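Local coordinates for protein thermotoga maritima TmcAL (Thermotoga maritima, PDB 5Y0T) that belongs to the HIGH nucleotidyl transferase family and binds adenosine-5'-rp-alpha-thio-triphosphate in a nucleotide pocket, at residues Y10-N15 with S208-I213. Residues are numbered along the deposited sequence; the frame is centred on the assembly and turned at random.
With TAT (adenosine-5'-rp-alpha-thio-triphosphate), chain E.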
loop_
_atom_site.group_PDB
_atom_site.type_symbol
_atom_site.label_atom_id
_atom_site.label_comp_id
_atom_site.label_asym_id
_atom_site.label_seq_id
_atom_site.Cartn_x
_atom_site.Cartn_y
_atom_site.Cartn_z
ATOM N N TYR A 10 -2.587 27.301 -2.330
ATOM C CA TYR A 10 -3.733 27.751 -1.537
ATOM C C TYR A 10 -4.097 26.702 -0.482
ATOM O O TYR A 10 -5.216 26.192 -0.475
ATOM C CB TYR A 10 -4.959 28.036 -2.448
ATOM C CG TYR A 10 -4.840 29.260 -3.357
ATOM C CD1 TYR A 10 -3.949 30.298 -3.069
ATOM C CD2 TYR A 10 -5.634 29.381 -4.495
ATOM C CE1 TYR A 10 -3.852 31.426 -3.900
ATOM C CE2 TYR A 10 -5.546 30.496 -5.325
ATOM C CZ TYR A 10 -4.664 31.516 -5.026
ATOM O OH TYR A 10 -4.595 32.630 -5.851
ATOM N N ASN A 11 -3.164 26.427 0.432
ATOM C CA ASN A 11 -3.298 25.321 1.381
ATOM C C ASN A 11 -3.192 25.761 2.835
ATOM O O ASN A 11 -2.239 25.385 3.520
ATOM C CB ASN A 11 -2.221 24.253 1.107
ATOM C CG ASN A 11 -2.427 22.978 1.932
ATOM O OD1 ASN A 11 -3.517 22.713 2.426
ATOM N ND2 ASN A 11 -1.366 22.201 2.099
ATOM N N PRO A 12 -4.166 26.545 3.328
ATOM C CA PRO A 12 -5.378 27.080 2.693
ATOM C C PRO A 12 -5.196 28.473 2.045
ATOM O O PRO A 12 -4.128 29.091 2.184
ATOM C CB PRO A 12 -6.341 27.184 3.871
ATOM C CG PRO A 12 -5.418 27.693 4.973
ATOM C CD PRO A 12 -4.103 26.926 4.757
ATOM N N PHE A 13 -6.250 28.989 1.400
ATOM C CA PHE A 13 -6.185 30.338 0.821
ATOM C C PHE A 13 -6.233 31.301 1.978
ATOM O O PHE A 13 -7.231 31.338 2.695
ATOM C CB PHE A 13 -7.354 30.596 -0.135
ATOM C CG PHE A 13 -7.229 31.869 -0.934
ATOM C CD1 PHE A 13 -7.321 33.113 -0.317
ATOM C CD2 PHE A 13 -7.028 31.819 -2.304
ATOM C CE1 PHE A 13 -7.209 34.287 -1.052
ATOM C CE2 PHE A 13 -6.911 32.993 -3.046
ATOM C CZ PHE A 13 -6.988 34.218 -2.418
ATOM N N HIS A 14 -5.186 32.110 2.153
ATOM C CA HIS A 14 -5.146 32.979 3.320
ATOM C C HIS A 14 -4.989 34.438 2.915
ATOM O O HIS A 14 -5.078 34.782 1.744
ATOM C CB HIS A 14 -4.020 32.561 4.298
ATOM C CG HIS A 14 -2.656 32.439 3.679
ATOM N ND1 HIS A 14 -2.115 33.402 2.851
ATOM C CD2 HIS A 14 -1.710 31.471 3.796
ATOM C CE1 HIS A 14 -0.899 33.030 2.483
ATOM N NE2 HIS A 14 -0.629 31.863 3.044
ATOM N N ASN A 15 -4.814 35.301 3.902
ATOM C CA ASN A 15 -4.733 36.731 3.620
ATOM C C ASN A 15 -3.539 37.107 2.739
ATOM O O ASN A 15 -3.629 38.023 1.920
ATOM C CB ASN A 15 -4.693 37.507 4.937
ATOM C CG ASN A 15 -6.009 37.440 5.678
ATOM O OD1 ASN A 15 -7.054 37.157 5.077
ATOM N ND2 ASN A 15 -5.976 37.703 6.986
ATOM N N SER A 208 -0.112 35.072 8.331
ATOM C CA SER A 208 0.551 33.906 8.863
ATOM C C SER A 208 0.748 33.016 7.666
ATOM O O SER A 208 -0.044 33.081 6.724
ATOM C CB SER A 208 -0.277 33.231 9.957
ATOM O OG SER A 208 -0.310 34.035 11.130
ATOM N N SER A 209 1.823 32.235 7.683
ATOM C CA SER A 209 2.106 31.299 6.611
ATOM C C SER A 209 1.043 30.205 6.565
ATOM O O SER A 209 0.425 29.882 7.587
ATOM C CB SER A 209 3.485 30.669 6.810
ATOM O OG SER A 209 3.442 29.756 7.898
ATOM N N ALA A 210 0.865 29.610 5.393
ATOM C CA ALA A 210 -0.052 28.491 5.237
ATOM C C ALA A 210 0.267 27.369 6.234
ATOM O O ALA A 210 -0.638 26.734 6.775
ATOM C CB ALA A 210 -0.003 27.963 3.778
ATOM N N THR A 211 1.552 27.144 6.505
ATOM C CA THR A 211 1.931 26.066 7.426
ATOM C C THR A 211 1.572 26.434 8.870
ATOM O O THR A 211 1.068 25.602 9.623
ATOM C CB THR A 211 3.440 25.723 7.323
ATOM O OG1 THR A 211 3.731 25.238 6.002
ATOM C CG2 THR A 211 3.824 24.656 8.332
ATOM N N ALA A 212 1.794 27.684 9.257
ATOM C CA ALA A 212 1.379 28.111 10.593
ATOM C C ALA A 212 -0.139 27.945 10.759
ATOM O O ALA A 212 -0.616 27.499 11.800
ATOM C CB ALA A 212 1.796 29.561 10.855
ATOM N N ILE A 213 -0.893 28.287 9.720
ATOM C CA ILE A 213 -2.351 28.241 9.812
ATOM C C ILE A 213 -2.848 26.808 9.933
ATOM O O ILE A 213 -3.775 26.521 10.700
ATOM C CB ILE A 213 -3.004 28.942 8.605
ATOM C CG1 ILE A 213 -2.658 30.434 8.643
ATOM C CG2 ILE A 213 -4.528 28.764 8.619
ATOM C CD1 ILE A 213 -2.951 31.126 7.328
HETATM N N1 TAT E . 2.594 38.241 0.563
HETATM C C2 TAT E . 2.631 38.314 -0.781
HETATM N N3 TAT E . 2.457 37.252 -1.587
HETATM C C4 TAT E . 2.227 36.023 -1.066
HETATM C C5 TAT E . 2.152 35.863 0.389
HETATM C C6 TAT E . 2.362 37.080 1.208
HETATM N N6 TAT E . 2.317 37.027 2.561
HETATM N N7 TAT E . 1.905 34.558 0.626
HETATM C C8 TAT E . 1.816 33.929 -0.575
HETATM N N9 TAT E . 2.008 34.808 -1.578
HETATM P PA TAT E . 1.103 29.547 -2.738
HETATM P PB TAT E . 3.097 29.840 -0.599
HETATM P PG TAT E . 3.148 30.098 2.280
HETATM C "C1'" TAT E . 2.003 34.493 -3.024
HETATM O O1A TAT E . 2.192 30.858 3.182
HETATM O O1B TAT E . 3.952 28.619 -0.435
HETATM S S1G TAT E . 2.315 28.811 -4.070
HETATM C "C2'" TAT E . 3.066 33.439 -3.331
HETATM O "O2'" TAT E . 4.375 34.006 -3.404
HETATM O O2A TAT E . -0.312 28.997 -2.683
HETATM O O2B TAT E . 3.687 31.069 -1.242
HETATM O O2G TAT E . 3.178 28.611 2.578
HETATM C "C3'" TAT E . 2.572 32.880 -4.646
HETATM O "O3'" TAT E . 3.014 33.689 -5.752
HETATM O O3A TAT E . 1.681 29.405 -1.237
HETATM O O3B TAT E . 2.451 30.246 0.831
HETATM O O3G TAT E . 4.521 30.701 2.103
HETATM C "C4'" TAT E . 1.056 32.992 -4.515
HETATM O "O4'" TAT E . 0.778 33.898 -3.441
HETATM C "C5'" TAT E . 0.409 31.641 -4.192
HETATM O "O5'" TAT E . 1.009 31.131 -3.000
#
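The edge of the H14 imidazole meets the backbone of A210 beside the phosphate tail of the bound adenosine-5'-rp-alpha-thio-triphosphate (TAT). Both donate a hydrogen to one oxygen: H14 NE2 to TAT O1A over 3.0 Å at 159°, and the backbone N of A210 to TAT O1A over 2.9 Å at 170°. No hydrogen bond joins the two segments directly, so this shared acceptor, an oxygen on PG, is their polar link. In H14, chi1 of 53° puts CG between the backbone N and the carbonyl carbon and swings the imidazole toward A210; the ring's own turn then presents the CD2–NE2 edge, and H14 CD2 comes to 3.6 Å from A210 N. One ring face is met near its rim by S208 O, 3.7 Å above the plane, while H17 stacks with the same imidazole.

Away from the phosphate, the contact is apolar. I213 CD1 reaches H14 CB at 3.5 Å, and its other branch, CG2, meets P12 CG at 3.9 Å, so one isoleucine touches two residues of the 10–15 loop. The peptide before P12 is cis. The preceding carbonyl oxygen, N11 O, lies 3.4 Å from A210 CB and accepts a hydrogen bond from R214.

A210 opens helix 210–218, whose N-cap is S209; the OG of S209 accepts from A212 N. The triphosphate end therefore sits at a helix N-terminus, where the helix dipole would be expected to favour its negative charge. The loop after strand 3–8, with H14 and H17 spaced as in the HIGH-type signature, together with this helix start, forms part of the phosphate-binding side of a nucleotide pocket characteristic of the HUP-clan nucleotidyl transferase fold.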